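Local coordinates for protein short-chain-enoyl-CoA hydratase (Clostridium acetobutylicum, PDB 5Z7R) that catalyses the reversible hydration of crotonyl-CoA in butanoate metabolism, also accepting hexenoyl-CoA but not longer analogues, at residues E97-A102 with V205-S210; Q147-L152 with Q160-A165; Q166-K169 with R175-L178; E235-E240 with D244-F249. All blocks are in the same frame, centred on the assembly; numbering follows the deposited sequence.

In the fold
Interactions 1 and 2 are the buried contacts, and they lie on opposite sides of the chain's centre. Interaction 1 pairs the entry to a central strand with helix 204-217 and mixes an apolar contact with charges and a water, whereas interaction 2 is purely aliphatic across the contact. Interaction 3 carries the same apolar cluster on to a short strand, outermost in its sheet within this chain: its centre is about 10 Å from that of interaction 2, and Leu161 meets Ile168 just as Leu149 meets Leu178. Interaction 4 lies far out, with two exposed acidic residues; its centre is about 29 Å from the chain's centre. It touches interaction 1 where Cys236 meets Leu209, and both contacts border the same neighbouring subunit.

Interaction 1 (E97-A102 with V205-S210); sequences EKPVIA and VAVKLS
Glu97 and Lys208 cross at about a right angle, and the lysine chain has the largest share of the contact. Lys208 leaves the helix with chi1 at -178°, CG opposite the backbone N, and runs past the carbonyl of Glu97. Its CB starts 4.1 Å from Glu97 O, and CG is about equally far from that oxygen and from Glu97 OE2. CD moves to 3.7 Å from Glu97 OE2. A bend at chi3 (-77°) then turns CE back, bringing it to 3.3 Å from Glu97 O and close to Glu97 CB. At the tip, Lys208 NZ stops 4.5 Å from Glu97 OE2, too far for a salt bridge, and 4.3 Å from Lys98 NZ. Lys98 NZ is engaged with Asp46 O, while the Glu97 carboxylate makes its salt bridge through OE1 to Arg80 of a neighbouring subunit. The polar link across the contact is indirect: one water gives hydrogen bonds to Glu97 OE1 (2.9 Å) and Lys208 O (2.9 Å), tying the carboxylate to the helix backbone. A separate, wholly apolar contact is made by Pro99 CG, which presses on Val207 CG1 at 3.4 Å, closer than usual for two carbons. In all, 227 Å² is buried between the segments. Pro99 leads into strand 100-104, which runs between strands 51-56 and 121-125 of the larger sheet. Ile199 of helix 188-201 touches both Pro99 and Val207, and Val135 of another subunit packs on Val207, so the residue leading into the strand packs on both helices 188-201 and 204-217.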
loop_
_atom_site.group_PDB
_atom_site.type_symbol
_atom_site.label_atom_id
_atom_site.label_comp_id
_atom_site.label_asym_id
_atom_site.label_seq_id
_atom_site.Cartn_x
_atom_site.Cartn_y
_atom_site.Cartn_z
ATOM N N GLU A 97 -18.278 -3.089 14.801
ATOM C CA GLU A 97 -19.218 -3.436 13.753
ATOM C C GLU A 97 -20.639 -2.846 13.861
ATOM O O GLU A 97 -21.497 -3.194 13.101
ATOM C CB GLU A 97 -19.257 -4.961 13.610
ATOM C CG GLU A 97 -17.884 -5.548 13.263
ATOM C CD GLU A 97 -17.947 -6.659 12.222
ATOM O OE1 GLU A 97 -17.372 -6.475 11.096
ATOM O OE2 GLU A 97 -18.569 -7.708 12.554
ATOM N N LYS A 98 -20.879 -1.924 14.767
ATOM C CA LYS A 98 -22.031 -1.029 14.646
ATOM C C LYS A 98 -21.519 0.391 14.382
ATOM O O LYS A 98 -20.477 0.766 14.879
ATOM C CB LYS A 98 -22.934 -1.018 15.900
ATOM C CG LYS A 98 -22.659 -2.040 17.004
ATOM C CD LYS A 98 -23.103 -3.452 16.674
ATOM C CE LYS A 98 -22.925 -4.371 17.882
ATOM N NZ LYS A 98 -23.776 -5.597 17.816
ATOM N N PRO A 99 -22.275 1.201 13.640
ATOM C CA PRO A 99 -21.930 2.581 13.376
ATOM C C PRO A 99 -21.892 3.411 14.625
ATOM O O PRO A 99 -22.748 3.237 15.488
ATOM C CB PRO A 99 -23.080 3.048 12.534
ATOM C CG PRO A 99 -23.477 1.809 11.788
ATOM C CD PRO A 99 -23.431 0.779 12.842
ATOM N N VAL A 100 -20.917 4.309 14.748
ATOM C CA VAL A 100 -20.887 5.159 15.892
ATOM C C VAL A 100 -20.771 6.625 15.522
ATOM O O VAL A 100 -19.957 7.012 14.691
ATOM C CB VAL A 100 -19.900 4.683 16.997
ATOM C CG1 VAL A 100 -19.133 3.450 16.572
ATOM C CG2 VAL A 100 -19.032 5.787 17.542
ATOM N N ILE A 101 -21.650 7.411 16.168
ATOM C CA ILE A 101 -21.856 8.798 15.904
ATOM C C ILE A 101 -21.317 9.529 17.108
ATOM O O ILE A 101 -21.752 9.263 18.247
ATOM C CB ILE A 101 -23.378 9.088 15.741
ATOM C CG1 ILE A 101 -23.952 8.348 14.537
ATOM C CG2 ILE A 101 -23.686 10.574 15.560
ATOM C CD1 ILE A 101 -25.392 7.921 14.741
ATOM N N ALA A 102 -20.380 10.432 16.874
ATOM C CA ALA A 102 -19.956 11.369 17.887
ATOM C C ALA A 102 -20.873 12.615 17.906
ATOM O O ALA A 102 -20.921 13.389 16.922
ATOM C CB ALA A 102 -18.547 11.804 17.636
ATOM N N VAL A 205 -27.219 -6.383 8.581
ATOM C CA VAL A 205 -26.108 -7.061 7.998
ATOM C C VAL A 205 -25.482 -6.193 6.914
ATOM O O VAL A 205 -24.240 -6.120 6.781
ATOM C CB VAL A 205 -26.569 -8.414 7.444
ATOM C CG1 VAL A 205 -25.519 -9.044 6.530
ATOM C CG2 VAL A 205 -26.909 -9.330 8.616
ATOM N N ALA A 206 -26.337 -5.497 6.172
ATOM C CA ALA A 206 -25.898 -4.581 5.118
ATOM C C ALA A 206 -25.114 -3.391 5.631
ATOM O O ALA A 206 -24.122 -3.022 5.024
ATOM C CB ALA A 206 -27.088 -4.104 4.297
ATOM N N VAL A 207 -25.551 -2.785 6.727
ATOM C CA VAL A 207 -24.836 -1.675 7.349
ATOM C C VAL A 207 -23.520 -2.150 7.928
ATOM O O VAL A 207 -22.514 -1.438 7.848
ATOM C CB VAL A 207 -25.638 -1.060 8.507
ATOM C CG1 VAL A 207 -24.841 -0.022 9.263
ATOM C CG2 VAL A 207 -26.920 -0.425 7.999
ATOM N N LYS A 208 -23.541 -3.342 8.529
ATOM C CA LYS A 208 -22.339 -3.946 9.122
ATOM C C LYS A 208 -21.239 -4.173 8.074
ATOM O O LYS A 208 -20.101 -3.706 8.243
ATOM C CB LYS A 208 -22.704 -5.292 9.780
ATOM C CG LYS A 208 -21.570 -6.029 10.485
ATOM C CD LYS A 208 -22.106 -7.021 11.521
ATOM C CE LYS A 208 -22.567 -6.308 12.805
ATOM N NZ LYS A 208 -22.804 -7.212 13.979
ATOM N N LEU A 209 -21.631 -4.873 7.005
ATOM C CA LEU A 209 -20.762 -5.197 5.905
ATOM C C LEU A 209 -20.299 -3.950 5.151
ATOM O O LEU A 209 -19.126 -3.875 4.758
ATOM C CB LEU A 209 -21.417 -6.213 4.955
ATOM C CG LEU A 209 -21.725 -7.619 5.504
ATOM C CD1 LEU A 209 -22.506 -8.462 4.491
ATOM C CD2 LEU A 209 -20.474 -8.357 5.900
ATOM N N SER A 210 -21.178 -2.955 5.015
ATOM C CA SER A 210 -20.768 -1.650 4.505
ATOM C C SER A 210 -19.707 -0.986 5.361
ATOM O O SER A 210 -18.764 -0.391 4.829
ATOM C CB SER A 210 -21.958 -0.675 4.345
ATOM O OG SER A 210 -22.914 -1.161 3.425
HETATM O O HOH W 1 -18.320 -3.751 10.575
#

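Interaction 2 (Q147-L152 with Q160-A165); sequences QRLSRL and QLIFTA
Leu149 sends a single methyl, CD2, against Leu161 and Ile162, and that methyl makes all the close approaches. It lies 4.0 Å from Leu161 CB and equally near Leu161 CD2, while on the Ile162 side CD1 is 4.1 Å away. CG of Leu149 stands anti to the backbone N (chi1 -171°), which carries the branch across toward the second helix. These are ordinary van der Waals separations, and the nearest CA atoms, those of Leu149 and Leu161, remain 9.0 Å apart: within these segments the approach is made by side chains, burying 117 Å², with Leu161 meeting the methyl through CB as well as CD2. The other flank of helix 145-153 is polar and faces a neighbouring subunit. There Arg151 NH2 grips Gln147 twice, at 3.0 Å to OE1 and at 3.2 Å to O. The bond to Gln147 O is nearly straight (173°) and lies in the guanidinium plane, although the donor sits above the carbonyl plane. Arg151 NH1 binds Gly217 O of that subunit, and Gln147 NE2 its Ala213 O. The contact joins successive helices 145-153 and 155-164 beside the probable catalytic pair: the side chain of Ile162 is about 6 Å from that of Glu134, and Met117, on helix 111-117 with Glu114, packs on Leu149.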
loop_
_atom_site.group_PDB
_atom_site.type_symbol
_atom_site.label_atom_id
_atom_site.label_comp_id
_atom_site.label_asym_id
_atom_site.label_seq_id
_atom_site.Cartn_x
_atom_site.Cartn_y
_atom_site.Cartn_z
ATOM N N GLN A 147 -2.672 10.861 12.219
ATOM C CA GLN A 147 -3.120 10.049 11.123
ATOM C C GLN A 147 -4.563 10.324 10.700
ATOM O O GLN A 147 -4.875 10.348 9.489
ATOM C CB GLN A 147 -3.012 8.574 11.503
ATOM C CG GLN A 147 -1.604 8.074 11.726
ATOM C CD GLN A 147 -0.610 8.630 10.718
ATOM O OE1 GLN A 147 -0.802 8.502 9.503
ATOM N NE2 GLN A 147 0.458 9.261 11.224
ATOM N N ARG A 148 -5.450 10.476 11.679
ATOM C CA ARG A 148 -6.842 10.581 11.390
ATOM C C ARG A 148 -7.181 12.014 10.850
ATOM O O ARG A 148 -7.968 12.164 9.931
ATOM C CB ARG A 148 -7.686 10.152 12.600
ATOM C CG ARG A 148 -7.748 8.620 12.796
ATOM C CD ARG A 148 -8.868 8.138 13.712
ATOM N NE ARG A 148 -8.886 6.684 13.823
ATOM C CZ ARG A 148 -8.224 5.989 14.770
ATOM N NH1 ARG A 148 -7.526 6.611 15.691
ATOM N NH2 ARG A 148 -8.234 4.670 14.784
ATOM N N LEU A 149 -6.574 13.052 11.390
ATOM C CA LEU A 149 -6.991 14.386 11.009
ATOM C C LEU A 149 -6.736 14.596 9.492
ATOM O O LEU A 149 -7.641 14.932 8.745
ATOM C CB LEU A 149 -6.226 15.410 11.836
ATOM C CG LEU A 149 -6.694 16.854 11.724
ATOM C CD1 LEU A 149 -8.150 16.989 12.103
ATOM C CD2 LEU A 149 -5.863 17.733 12.620
ATOM N N SER A 150 -5.505 14.325 9.052
ATOM C CA SER A 150 -5.116 14.523 7.668
ATOM C C SER A 150 -5.971 13.665 6.753
ATOM O O SER A 150 -6.371 14.094 5.662
ATOM C CB SER A 150 -3.679 14.163 7.499
ATOM O OG SER A 150 -3.499 12.884 7.984
ATOM N N ARG A 151 -6.307 12.472 7.207
ATOM C CA ARG A 151 -7.219 11.621 6.437
ATOM C C ARG A 151 -8.603 12.216 6.324
ATOM O O ARG A 151 -9.271 11.980 5.342
ATOM C CB ARG A 151 -7.356 10.210 7.028
ATOM C CG ARG A 151 -6.224 9.268 6.673
ATOM C CD ARG A 151 -6.205 8.019 7.552
ATOM N NE ARG A 151 -5.212 7.045 7.056
ATOM C CZ ARG A 151 -3.892 7.088 7.266
ATOM N NH1 ARG A 151 -3.154 6.113 6.796
ATOM N NH2 ARG A 151 -3.310 8.050 8.000
ATOM N N LEU A 152 -9.043 12.953 7.343
ATOM C CA LEU A 152 -10.402 13.479 7.357
ATOM C C LEU A 152 -10.461 14.883 6.730
ATOM O O LEU A 152 -11.403 15.194 6.013
ATOM C CB LEU A 152 -10.977 13.460 8.793
ATOM C CG LEU A 152 -11.967 12.392 9.315
ATOM C CD1 LEU A 152 -12.207 11.125 8.470
ATOM C CD2 LEU A 152 -11.569 12.025 10.746
ATOM N N GLN A 160 -1.671 22.384 9.592
ATOM C CA GLN A 160 -1.793 23.696 10.226
ATOM C C GLN A 160 -2.300 23.570 11.659
ATOM O O GLN A 160 -1.805 24.225 12.560
ATOM C CB GLN A 160 -2.713 24.619 9.431
ATOM C CG GLN A 160 -2.594 26.070 9.876
ATOM C CD GLN A 160 -3.580 26.975 9.189
ATOM O OE1 GLN A 160 -3.433 27.269 8.017
ATOM N NE2 GLN A 160 -4.602 27.409 9.915
ATOM N N LEU A 161 -3.304 22.732 11.849
ATOM C CA LEU A 161 -3.872 22.524 13.169
ATOM C C LEU A 161 -2.859 21.925 14.152
ATOM O O LEU A 161 -2.774 22.363 15.289
ATOM C CB LEU A 161 -5.122 21.636 13.068
ATOM C CG LEU A 161 -6.509 22.303 13.156
ATOM C CD1 LEU A 161 -6.584 23.718 12.611
ATOM C CD2 LEU A 161 -7.521 21.398 12.464
ATOM N N ILE A 162 -2.089 20.941 13.714
ATOM C CA ILE A 162 -1.118 20.273 14.590
ATOM C C ILE A 162 0.161 21.059 14.824
ATOM O O ILE A 162 0.657 21.092 15.943
ATOM C CB ILE A 162 -0.802 18.849 14.115
ATOM C CG1 ILE A 162 -2.021 17.939 14.283
ATOM C CG2 ILE A 162 0.297 18.228 14.962
ATOM C CD1 ILE A 162 -1.972 16.637 13.466
ATOM N N PHE A 163 0.700 21.705 13.802
ATOM C CA PHE A 163 1.890 22.523 14.006
ATOM C C PHE A 163 1.605 23.776 14.805
ATOM O O PHE A 163 2.447 24.160 15.610
ATOM C CB PHE A 163 2.591 22.953 12.706
ATOM C CG PHE A 163 2.959 21.830 11.783
ATOM C CD1 PHE A 163 3.049 20.516 12.213
ATOM C CD2 PHE A 163 3.246 22.102 10.449
ATOM C CE1 PHE A 163 3.363 19.498 11.318
ATOM C CE2 PHE A 163 3.575 21.083 9.563
ATOM C CZ PHE A 163 3.634 19.788 9.994
ATOM N N THR A 164 0.465 24.440 14.584
ATOM C CA THR A 164 0.108 25.649 15.370
ATOM C C THR A 164 -0.473 25.325 16.735
ATOM O O THR A 164 -0.263 26.078 17.678
ATOM C CB THR A 164 -0.952 26.560 14.689
ATOM O OG1 THR A 164 -2.219 25.861 14.572
ATOM C CG2 THR A 164 -0.472 27.059 13.330
ATOM N N ALA A 165 -1.235 24.232 16.818
ATOM C CA ALA A 165 -1.960 23.834 18.047
ATOM C C ALA A 165 -3.137 24.733 18.425
ATOM O O ALA A 165 -3.618 24.666 19.544
ATOM C CB ALA A 165 -1.001 23.731 19.213
#

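Interaction 3 (Q166-K169 with R175-L178); sequences QNIK and RIGL
Leu178, whose CD2 meets Ile168 across this contact, also offers its backbone O to Arg122 NE in a hydrogen bond, anchoring the loop to strand 121-125. The setting is the crotonase fold, where the short strand 168-169 forms an edge of the four-stranded sheet within this chain and pairs antiparallel with 129-131. Helix 170-175, preceded by Lys169 at its N-cap position, then carries the chain to the loop that holds Ile176 and Leu178. Ile168 and Ile176 reach for one another tip to tip, CD1 to CD1 at 4.0 Å, bridging CA atoms 10.5 Å apart. Each has its CG1 between the backbone N and the carbonyl carbon (chi1 48° for Ile168, 73° for Ile176), the crowded position, and from there each delta methyl points to the other segment. Leu178 CD2 comes up to the same methyl, Ile168 CD1, more distantly at 4.5 Å. Only 75 Å² is buried between the segments. The three tips belong to a larger apolar cluster: Phe130 touches Ile168 and Leu178, Val153 of helix 145-153 touches Ile176 and Leu178, and Met157 lies against Ile176. At the exposed margin Arg175 makes a salt bridge to Glu172 through NE, while the Ile176 CG2 methyl sits 4.1 Å above one face of the Arg175 guanidinium, offset toward its rim.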
loop_
_atom_site.group_PDB
_atom_site.type_symbol
_atom_site.label_atom_id
_atom_site.label_comp_id
_atom_site.label_asym_id
_atom_site.label_seq_id
_atom_site.Cartn_x
_atom_site.Cartn_y
_atom_site.Cartn_z
ATOM N N GLN A 166 -3.606 25.559 17.498
ATOM C CA GLN A 166 -4.686 26.504 17.768
ATOM C C GLN A 166 -5.973 25.826 17.459
ATOM O O GLN A 166 -5.991 24.916 16.649
ATOM C CB GLN A 166 -4.549 27.747 16.916
ATOM C CG GLN A 166 -3.261 28.525 17.150
ATOM C CD GLN A 166 -3.115 29.738 16.235
ATOM O OE1 GLN A 166 -3.293 30.871 16.674
ATOM N NE2 GLN A 166 -2.767 29.506 14.963
ATOM N N ASN A 167 -7.050 26.274 18.101
ATOM C CA ASN A 167 -8.348 25.620 17.982
ATOM C C ASN A 167 -9.176 26.241 16.890
ATOM O O ASN A 167 -8.843 27.293 16.395
ATOM C CB ASN A 167 -9.140 25.678 19.296
ATOM C CG ASN A 167 -8.400 25.024 20.439
ATOM O OD1 ASN A 167 -8.068 23.830 20.388
ATOM N ND2 ASN A 167 -8.114 25.797 21.469
ATOM N N ILE A 168 -10.254 25.569 16.518
ATOM C CA ILE A 168 -11.158 26.089 15.532
ATOM C C ILE A 168 -12.568 25.894 16.044
ATOM O O ILE A 168 -12.813 24.987 16.846
ATOM C CB ILE A 168 -10.982 25.411 14.155
ATOM C CG1 ILE A 168 -10.941 23.890 14.274
ATOM C CG2 ILE A 168 -9.704 25.899 13.517
ATOM C CD1 ILE A 168 -11.495 23.140 13.063
ATOM N N LYS A 169 -13.485 26.740 15.575
ATOM C CA LYS A 169 -14.881 26.643 15.975
ATOM C C LYS A 169 -15.609 25.677 15.094
ATOM O O LYS A 169 -15.152 25.298 14.008
ATOM C CB LYS A 169 -15.584 27.995 15.883
ATOM C CG LYS A 169 -15.056 29.112 16.779
ATOM C CD LYS A 169 -16.126 30.199 16.909
ATOM C CE LYS A 169 -15.700 31.361 17.796
ATOM N NZ LYS A 169 -15.017 32.455 17.043
ATOM N N ARG A 175 -16.752 23.406 7.620
ATOM C CA ARG A 175 -16.134 23.805 6.370
ATOM C C ARG A 175 -15.080 22.815 5.875
ATOM O O ARG A 175 -15.038 22.464 4.693
ATOM C CB ARG A 175 -15.507 25.190 6.486
ATOM C CG ARG A 175 -14.909 25.601 5.151
ATOM C CD ARG A 175 -14.531 27.058 5.039
ATOM N NE ARG A 175 -13.252 27.289 5.663
ATOM C CZ ARG A 175 -12.073 26.891 5.188
ATOM N NH1 ARG A 175 -11.982 26.218 4.039
ATOM N NH2 ARG A 175 -10.973 27.171 5.889
ATOM N N ILE A 176 -14.235 22.329 6.772
ATOM C CA ILE A 176 -13.167 21.433 6.325
ATOM C C ILE A 176 -13.535 19.965 6.339
ATOM O O ILE A 176 -12.682 19.117 6.074
ATOM C CB ILE A 176 -11.876 21.665 7.107
ATOM C CG1 ILE A 176 -11.979 21.121 8.541
ATOM C CG2 ILE A 176 -11.579 23.153 7.095
ATOM C CD1 ILE A 176 -10.835 21.588 9.430
ATOM N N GLY A 177 -14.804 19.661 6.620
ATOM C CA GLY A 177 -15.287 18.285 6.658
ATOM C C GLY A 177 -14.976 17.514 7.947
ATOM O O GLY A 177 -15.300 16.349 8.041
ATOM N N LEU A 178 -14.354 18.138 8.939
ATOM C CA LEU A 178 -14.113 17.453 10.212
ATOM C C LEU A 178 -15.416 16.917 10.766
ATOM O O LEU A 178 -15.487 15.767 11.261
ATOM C CB LEU A 178 -13.473 18.407 11.221
ATOM C CG LEU A 178 -13.037 17.760 12.525
ATOM C CD1 LEU A 178 -12.230 16.496 12.286
ATOM C CD2 LEU A 178 -12.210 18.738 13.353
#

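Interaction 4 (E235-E240 with D244-F249); sequences ECFSTE and DAMTAF
A short-range contact in the connection between the last two helices, 222-236 and 240-253, brings Phe237 and Glu240 against Met246 and Asp244. A type I beta turn from Cys236 to Thr239 makes the connection. Two donors of Thr239 hold Cys236 O: the backbone N at 3.1 Å and OG1, lying in the carbonyl plane, at 2.9 Å. Thr239 is also the N-cap of the next helix, its OG1 pairing with Gln242 N. Across the contact, Asp244 N bonds to Glu240 O at 2.9 Å, an i to i+4 helical bond with an N-H...O angle of 152°. On the inner side, Phe237 CZ and Met246 CE approach obliquely at 4.5 Å, while Phe233 meets the Phe237 ring edge-to-face and Asn75 of a neighbouring subunit also packs on Phe237. The outer side is acidic. Asp244 places CG beside its own backbone N (chi1 -58°), bringing CG within 3.4 Å of Glu240 O, and its OD1 lies 4.8 Å from Glu240 OE1. Both acids are exposed; two this near may repel one another weakly, and the positive end of the helix dipole would probably offset part of that.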
loop_
_atom_site.group_PDB
_atom_site.type_symbol
_atom_site.label_atom_id
_atom_site.label_comp_id
_atom_site.label_asym_id
_atom_site.label_seq_id
_atom_site.Cartn_x
_atom_site.Cartn_y
_atom_site.Cartn_z
ATOM N N GLU A 235 -22.203 -11.762 0.426
ATOM C CA GLU A 235 -22.659 -12.275 1.722
ATOM C C GLU A 235 -24.089 -11.789 2.035
ATOM O O GLU A 235 -24.880 -12.545 2.558
ATOM C CB GLU A 235 -21.686 -11.917 2.866
ATOM C CG GLU A 235 -20.334 -12.616 2.760
ATOM C CD GLU A 235 -19.369 -12.147 3.815
ATOM O OE1 GLU A 235 -19.288 -12.834 4.843
ATOM O OE2 GLU A 235 -18.712 -11.098 3.639
ATOM N N CYS A 236 -24.413 -10.550 1.671
ATOM C CA CYS A 236 -25.759 -10.024 1.874
ATOM C C CYS A 236 -26.821 -10.907 1.233
ATOM O O CYS A 236 -27.939 -11.016 1.743
ATOM C CB CYS A 236 -25.891 -8.615 1.327
ATOM S SG CYS A 236 -24.839 -7.407 2.146
ATOM N N PHE A 237 -26.490 -11.550 0.127
ATOM C CA PHE A 237 -27.460 -12.438 -0.501
ATOM C C PHE A 237 -27.703 -13.749 0.269
ATOM O O PHE A 237 -28.541 -14.534 -0.121
ATOM C CB PHE A 237 -27.097 -12.681 -1.968
ATOM C CG PHE A 237 -27.347 -11.494 -2.837
ATOM C CD1 PHE A 237 -26.401 -10.462 -2.929
ATOM C CD2 PHE A 237 -28.545 -11.382 -3.550
ATOM C CE1 PHE A 237 -26.639 -9.350 -3.725
ATOM C CE2 PHE A 237 -28.780 -10.279 -4.361
ATOM C CZ PHE A 237 -27.833 -9.254 -4.446
ATOM N N SER A 238 -26.982 -13.980 1.363
ATOM C CA SER A 238 -27.263 -15.135 2.209
ATOM C C SER A 238 -28.342 -14.789 3.234
ATOM O O SER A 238 -28.887 -15.696 3.819
ATOM C CB SER A 238 -26.002 -15.677 2.926
ATOM O OG SER A 238 -25.690 -14.939 4.104
ATOM N N THR A 239 -28.637 -13.504 3.455
ATOM C CA THR A 239 -29.603 -13.115 4.489
ATOM C C THR A 239 -31.047 -13.121 4.029
ATOM O O THR A 239 -31.359 -12.904 2.841
ATOM C CB THR A 239 -29.371 -11.699 5.026
ATOM O OG1 THR A 239 -29.717 -10.741 4.021
ATOM C CG2 THR A 239 -27.940 -11.498 5.453
ATOM N N GLU A 240 -31.930 -13.335 5.000
ATOM C CA GLU A 240 -33.361 -13.128 4.789
ATOM C C GLU A 240 -33.691 -11.657 4.562
ATOM O O GLU A 240 -34.585 -11.353 3.771
ATOM C CB GLU A 240 -34.194 -13.668 5.970
ATOM C CG GLU A 240 -34.135 -15.173 6.119
ATOM C CD GLU A 240 -34.490 -15.870 4.830
ATOM O OE1 GLU A 240 -35.698 -16.023 4.580
ATOM O OE2 GLU A 240 -33.567 -16.229 4.052
ATOM N N ASP A 244 -36.358 -10.125 1.829
ATOM C CA ASP A 244 -37.606 -9.486 2.231
ATOM C C ASP A 244 -37.650 -7.997 1.896
ATOM O O ASP A 244 -38.697 -7.488 1.514
ATOM C CB ASP A 244 -37.881 -9.761 3.723
ATOM C CG ASP A 244 -37.952 -11.272 4.035
ATOM O OD1 ASP A 244 -38.106 -12.092 3.086
ATOM O OD2 ASP A 244 -37.823 -11.635 5.218
ATOM N N ALA A 245 -36.528 -7.293 2.022
ATOM C CA ALA A 245 -36.499 -5.883 1.666
ATOM C C ALA A 245 -36.681 -5.708 0.164
ATOM O O ALA A 245 -37.342 -4.789 -0.281
ATOM C CB ALA A 245 -35.226 -5.242 2.128
ATOM N N MET A 246 -36.130 -6.608 -0.626
ATOM C CA MET A 246 -36.260 -6.491 -2.068
ATOM C C MET A 246 -37.611 -7.031 -2.568
ATOM O O MET A 246 -38.089 -6.600 -3.628
ATOM C CB MET A 246 -35.102 -7.196 -2.801
ATOM C CG MET A 246 -33.804 -6.391 -2.849
ATOM S SD MET A 246 -32.544 -7.331 -3.735
ATOM C CE MET A 246 -31.075 -6.461 -3.159
ATOM N N THR A 247 -38.212 -7.978 -1.843
ATOM C CA THR A 247 -39.567 -8.394 -2.180
ATOM C C THR A 247 -40.528 -7.268 -1.807
ATOM O O THR A 247 -41.398 -6.896 -2.596
ATOM C CB THR A 247 -39.947 -9.716 -1.519
ATOM O OG1 THR A 247 -39.067 -10.737 -1.998
ATOM C CG2 THR A 247 -41.397 -10.125 -1.865
ATOM N N ALA A 248 -40.339 -6.697 -0.626
ATOM C CA ALA A 248 -41.169 -5.583 -0.185
ATOM C C ALA A 248 -41.081 -4.421 -1.180
ATOM O O ALA A 248 -42.098 -3.881 -1.644
ATOM C CB ALA A 248 -40.739 -5.127 1.196
ATOM N N PHE A 249 -39.847 -4.051 -1.497
ATOM C CA PHE A 249 -39.570 -2.872 -2.300
ATOM C C PHE A 249 -40.264 -2.945 -3.646
ATOM O O PHE A 249 -40.739 -1.925 -4.134
ATOM C CB PHE A 249 -38.060 -2.684 -2.512
ATOM C CG PHE A 249 -37.736 -1.669 -3.568
ATOM C CD1 PHE A 249 -37.652 -2.048 -4.892
ATOM C CD2 PHE A 249 -37.562 -0.335 -3.236
ATOM C CE1 PHE A 249 -37.375 -1.125 -5.864
ATOM C CE2 PHE A 249 -37.285 0.599 -4.207
ATOM C CZ PHE A 249 -37.192 0.200 -5.522
#